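Local coordinates for beta-lactamase/D-alanine Carboxypeptidase (Yersinia pestis, PDB 3RJU), which probably acts as a serine hydrolase on beta-lactams or on the terminal D-alanine of peptidoglycan peptides, at residues Thr84-Lys89 / Pro105-His110; Asn96-Ser101 / Ala147-Pro152. All blocks are in the same frame, centred on the assembly; numbering follows the deposited sequence.

Interaction 1: residues Thr84-Lys89 / Pro105-His110; sequences TDPLKK and PIRLLH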
# COMPACT_ATOMS: atom_id res chain seq x y z
N THR A 84 -5.24 9.21 -17.84
CA THR A 84 -5.65 8.53 -19.07
C THR A 84 -4.51 8.31 -20.07
O THR A 84 -4.73 7.76 -21.16
CB THR A 84 -6.77 9.31 -19.75
OG1 THR A 84 -6.39 10.68 -19.83
CG2 THR A 84 -8.06 9.20 -18.94
N ASP A 85 -3.29 8.72 -19.73
CA ASP A 85 -2.17 8.53 -20.66
C ASP A 85 -1.94 7.05 -20.87
O ASP A 85 -1.89 6.27 -19.92
CB ASP A 85 -0.87 9.09 -20.09
CG ASP A 85 -0.79 10.59 -20.16
OD1 ASP A 85 -1.54 11.20 -20.95
OD2 ASP A 85 0.05 11.16 -19.44
N PRO A 86 -1.76 6.66 -22.13
CA PRO A 86 -1.30 5.28 -22.39
C PRO A 86 0.06 5.04 -21.75
O PRO A 86 0.92 5.93 -21.76
CB PRO A 86 -1.16 5.26 -23.91
CG PRO A 86 -2.17 6.28 -24.38
CD PRO A 86 -2.10 7.39 -23.37
N LEU A 87 0.26 3.86 -21.17
CA LEU A 87 1.58 3.50 -20.68
C LEU A 87 2.63 3.69 -21.79
O LEU A 87 3.76 4.08 -21.52
CB LEU A 87 1.60 2.06 -20.19
CG LEU A 87 2.95 1.50 -19.76
CD1 LEU A 87 3.50 2.32 -18.61
CD2 LEU A 87 2.82 0.04 -19.34
N LYS A 88 2.25 3.43 -23.03
CA LYS A 88 3.21 3.51 -24.13
C LYS A 88 3.74 4.93 -24.37
O LYS A 88 4.74 5.11 -25.06
CB LYS A 88 2.62 2.92 -25.42
CG LYS A 88 1.55 3.77 -26.07
CD LYS A 88 1.50 3.51 -27.58
CE LYS A 88 0.99 2.11 -27.91
NZ LYS A 88 -0.49 1.94 -27.76
N LYS A 89 3.09 5.93 -23.78
CA LYS A 89 3.61 7.30 -23.85
C LYS A 89 4.94 7.45 -23.12
O LYS A 89 5.77 8.31 -23.47
CB LYS A 89 2.60 8.30 -23.28
CG LYS A 89 2.98 9.75 -23.40
CD LYS A 89 1.76 10.62 -23.14
CE LYS A 89 2.09 12.11 -23.31
NZ LYS A 89 3.06 12.55 -22.24
N PRO A 105 -5.53 0.98 -25.55
CA PRO A 105 -4.23 0.82 -24.88
C PRO A 105 -4.37 0.71 -23.38
O PRO A 105 -5.35 1.20 -22.82
CB PRO A 105 -3.51 2.13 -25.22
CG PRO A 105 -4.64 3.13 -25.37
CD PRO A 105 -5.75 2.35 -26.06
N ILE A 106 -3.38 0.11 -22.72
CA ILE A 106 -3.30 0.18 -21.28
C ILE A 106 -2.97 1.62 -20.88
O ILE A 106 -2.00 2.18 -21.38
CB ILE A 106 -2.21 -0.76 -20.75
CG1 ILE A 106 -2.64 -2.21 -20.97
CG2 ILE A 106 -1.92 -0.51 -19.27
CD1 ILE A 106 -1.51 -3.20 -20.85
N ARG A 107 -3.76 2.21 -19.99
CA ARG A 107 -3.53 3.57 -19.51
C ARG A 107 -3.08 3.57 -18.05
O ARG A 107 -3.22 2.55 -17.35
CB ARG A 107 -4.79 4.42 -19.69
CG ARG A 107 -5.27 4.42 -21.12
CD ARG A 107 -6.64 5.10 -21.24
NE ARG A 107 -7.14 4.98 -22.61
CZ ARG A 107 -6.91 5.86 -23.59
NH1 ARG A 107 -6.20 6.95 -23.35
NH2 ARG A 107 -7.41 5.64 -24.81
N LEU A 108 -2.55 4.69 -17.58
CA LEU A 108 -2.04 4.72 -16.20
C LEU A 108 -3.13 4.35 -15.19
O LEU A 108 -2.87 3.59 -14.26
CB LEU A 108 -1.40 6.07 -15.85
CG LEU A 108 -0.25 6.53 -16.76
CD1 LEU A 108 0.34 7.83 -16.23
CD2 LEU A 108 0.84 5.46 -16.95
N LEU A 109 -4.34 4.84 -15.42
CA LEU A 109 -5.50 4.51 -14.59
C LEU A 109 -5.71 3.00 -14.46
O LEU A 109 -6.08 2.50 -13.38
CB LEU A 109 -6.76 5.17 -15.17
CG LEU A 109 -8.08 4.75 -14.53
CD1 LEU A 109 -8.07 5.17 -13.04
CD2 LEU A 109 -9.26 5.39 -15.26
N HIS A 110 -5.49 2.27 -15.55
CA HIS A 110 -5.67 0.82 -15.52
C HIS A 110 -4.61 0.16 -14.64
O HIS A 110 -4.90 -0.79 -13.92
CB HIS A 110 -5.63 0.21 -16.93
CG HIS A 110 -6.70 0.73 -17.84
ND1 HIS A 110 -6.43 1.36 -19.04
CD2 HIS A 110 -8.05 0.72 -17.71
CE1 HIS A 110 -7.57 1.70 -19.62
NE2 HIS A 110 -8.57 1.34 -18.83
O HOH W 1 -0.16 1.88 -23.45
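R107 and P86 face each other at a single antiparallel bridge, their CA atoms 4.0 Å apart as a non-hydrogen-bonded pair. The evidence is the pair of backbone bonds flanking them: L87 N donates to I106 O at 2.8 Å, and L108 N donates to D85 O at 2.9 Å. Water 1, which accepts from K88 N, donates to I106 O, giving this carbonyl a second conventional hydrogen bond.

The R107 side chain adds a third direct bond. Its CG stands opposite the carbonyl carbon (chi1 -56°) and the chain runs extended to NE, laying CB, CG and CD beside T84 O and bringing R107 NH1 to 2.8 Å from T84 O. The oxygen lies almost in the guanidinium plane, so the group meets it edge-on; the bond is fairly straight, at 159° about the hydrogen. P105 CG covers one guanidinium face toward its rim, while P105 CG also meets P86 CG at 4.1 Å, the two proline rings side by side.

R107 is also the N-cap of helix 108-113. Its backbone N donates to H110 ND1 at 3.0 Å, nearly in the imidazole plane, which is the half of a capping box made by the third residue of the helix.

L87 holds CG anti to the backbone N (chi1 175°), which lays its isobutyl group alongside L108, with L87 CD1 4.4 Å from L108 CD2. D85 turns its carboxylate elsewhere, OD2 accepting from Y90 OH and K82 N. Two helices back the contact: L87 packs on W141 and L144 of helix 137-144, and L87 and L108 share A170 of helix 162-175, where L108 also touches L167. L111, later in helix 108-113 itself, touches L87 and I106.

Interaction 2: residues Asn96-Ser101 / Ala147-Pro152; sequences NVPSYS and AKVTVP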
# COMPACT_ATOMS: atom_id res chain seq x y z
N ASN A 96 8.22 -1.40 -27.75
CA ASN A 96 6.79 -1.62 -27.92
C ASN A 96 6.11 -1.89 -26.59
O ASN A 96 6.65 -2.60 -25.74
CB ASN A 96 6.58 -2.80 -28.88
CG ASN A 96 5.13 -3.23 -28.97
OD1 ASN A 96 4.28 -2.50 -29.50
ND2 ASN A 96 4.84 -4.43 -28.47
N VAL A 97 4.93 -1.30 -26.40
CA VAL A 97 4.08 -1.69 -25.29
C VAL A 97 2.85 -2.34 -25.90
O VAL A 97 2.10 -1.69 -26.64
CB VAL A 97 3.65 -0.50 -24.43
CG1 VAL A 97 2.63 -0.95 -23.38
CG2 VAL A 97 4.87 0.13 -23.76
N PRO A 98 2.64 -3.62 -25.62
CA PRO A 98 1.52 -4.31 -26.24
C PRO A 98 0.17 -3.81 -25.73
O PRO A 98 0.03 -3.33 -24.60
CB PRO A 98 1.73 -5.76 -25.83
CG PRO A 98 2.40 -5.64 -24.49
CD PRO A 98 3.35 -4.48 -24.66
N SER A 99 -0.84 -3.96 -26.57
CA SER A 99 -2.19 -3.55 -26.25
C SER A 99 -3.16 -4.60 -26.75
O SER A 99 -2.88 -5.30 -27.73
CB SER A 99 -2.53 -2.24 -26.95
OG SER A 99 -2.36 -2.38 -28.35
N TYR A 100 -4.30 -4.70 -26.08
CA TYR A 100 -5.31 -5.64 -26.48
C TYR A 100 -5.73 -5.39 -27.93
O TYR A 100 -5.83 -6.32 -28.73
CB TYR A 100 -6.52 -5.55 -25.56
CG TYR A 100 -7.64 -6.37 -26.11
CD1 TYR A 100 -7.59 -7.77 -26.07
CD2 TYR A 100 -8.74 -5.77 -26.70
CE1 TYR A 100 -8.60 -8.54 -26.60
CE2 TYR A 100 -9.75 -6.51 -27.22
CZ TYR A 100 -9.68 -7.90 -27.18
OH TYR A 100 -10.70 -8.64 -27.72
N SER A 101 -5.97 -4.12 -28.25
CA SER A 101 -6.22 -3.66 -29.63
C SER A 101 -5.75 -2.21 -29.78
O SER A 101 -5.52 -1.51 -28.78
CB SER A 101 -7.70 -3.78 -30.00
OG SER A 101 -8.48 -2.83 -29.30
N ALA A 147 5.61 -9.10 -24.87
CA ALA A 147 4.44 -9.66 -24.20
C ALA A 147 3.18 -9.50 -25.03
O ALA A 147 3.11 -8.63 -25.90
CB ALA A 147 4.25 -9.01 -22.81
N LYS A 148 2.19 -10.33 -24.76
CA LYS A 148 0.89 -10.22 -25.40
C LYS A 148 -0.15 -9.89 -24.35
O LYS A 148 -0.16 -10.46 -23.25
CB LYS A 148 0.53 -11.51 -26.13
CG LYS A 148 1.40 -11.76 -27.35
CD LYS A 148 1.26 -13.18 -27.87
CE LYS A 148 2.16 -13.42 -29.07
NZ LYS A 148 1.71 -12.64 -30.27
N VAL A 149 -1.03 -8.96 -24.68
CA VAL A 149 -2.11 -8.59 -23.78
C VAL A 149 -3.40 -9.08 -24.42
O VAL A 149 -3.80 -8.60 -25.49
CB VAL A 149 -2.15 -7.06 -23.56
CG1 VAL A 149 -3.35 -6.67 -22.72
CG2 VAL A 149 -0.84 -6.58 -22.91
N THR A 150 -4.06 -10.03 -23.78
CA THR A 150 -5.20 -10.69 -24.40
C THR A 150 -6.57 -10.38 -23.79
O THR A 150 -7.58 -10.94 -24.22
CB THR A 150 -5.00 -12.22 -24.44
OG1 THR A 150 -4.90 -12.72 -23.10
CG2 THR A 150 -3.74 -12.57 -25.22
N VAL A 151 -6.62 -9.49 -22.81
CA VAL A 151 -7.90 -9.03 -22.30
C VAL A 151 -7.97 -7.51 -22.45
O VAL A 151 -6.97 -6.81 -22.25
CB VAL A 151 -8.11 -9.41 -20.82
CG1 VAL A 151 -7.06 -8.77 -19.99
CG2 VAL A 151 -9.48 -8.99 -20.34
N PRO A 152 -9.13 -6.99 -22.82
CA PRO A 152 -9.19 -5.53 -22.94
C PRO A 152 -9.07 -4.85 -21.57
O PRO A 152 -9.45 -5.43 -20.56
CB PRO A 152 -10.57 -5.26 -23.53
CG PRO A 152 -11.35 -6.51 -23.35
CD PRO A 152 -10.40 -7.65 -23.19
O HOH W 2 -1.07 -7.82 -27.30
O HOH W 3 -4.44 -9.03 -28.24
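A147 and P98 begin a contact between two irregular loops on the helical side of the beta-lactamase fold, joined by apolar contacts and two water bridges with no direct hydrogen bond across. The carbonyl of A147 lies against the P98 ring, with A147 O 3.2 Å from P98 CB, while the A147 methyl approaches CG of the same ring.

V149 holds the middle. Its CG1 is anti to the backbone N (chi1 175°), which leaves CG2 to press on the proline ring, V149 CG2 to P98 CG being 3.7 Å. The two side chains cross at about a right angle. Both polar backbone atoms of V149 are served by water: its N donates to water 2, which donates to S99 O, and its O accepts from water 3, which also donates to Y100 O. The same V149 O receives a CA-H...O contact from Y100 CA at 3.5 Å, with 160° at the hydrogen.

T150 then brings its carbonyl oxygen within 3.5 Å of Y100 CE1, and V151 O lies 3.6 Å from Y100 CB. At the end of the loop, P152 lies side by side with Y100 and closes over its ring in a CH-pi contact: P152 CD stands 3.9 Å from the centroid of the Y100 ring, only 8° off its normal.

Interactions 1 and 2 have centres about 12 Å apart, and their segments alternate along the chain, so 96-101 follows 84-89 and precedes 105-110. Direct packing joins them: K88 CB meets V97 CB at 3.7 Å, I106 CD1 meets V149 CG2 at 4.0 Å and P98 O at 4.1 Å, and P105 CA meets S99 CB at 4.1 Å. I106 thus turns its CD1 into interaction 2 while its carbonyl serves interaction 1. V97 and P98 meet the same helix 137-144 that L87 packs on. The probable catalytic SxxK motif of the family lies outside all four segments, consistent with both contacts belonging to the framework rather than the catalytic centre.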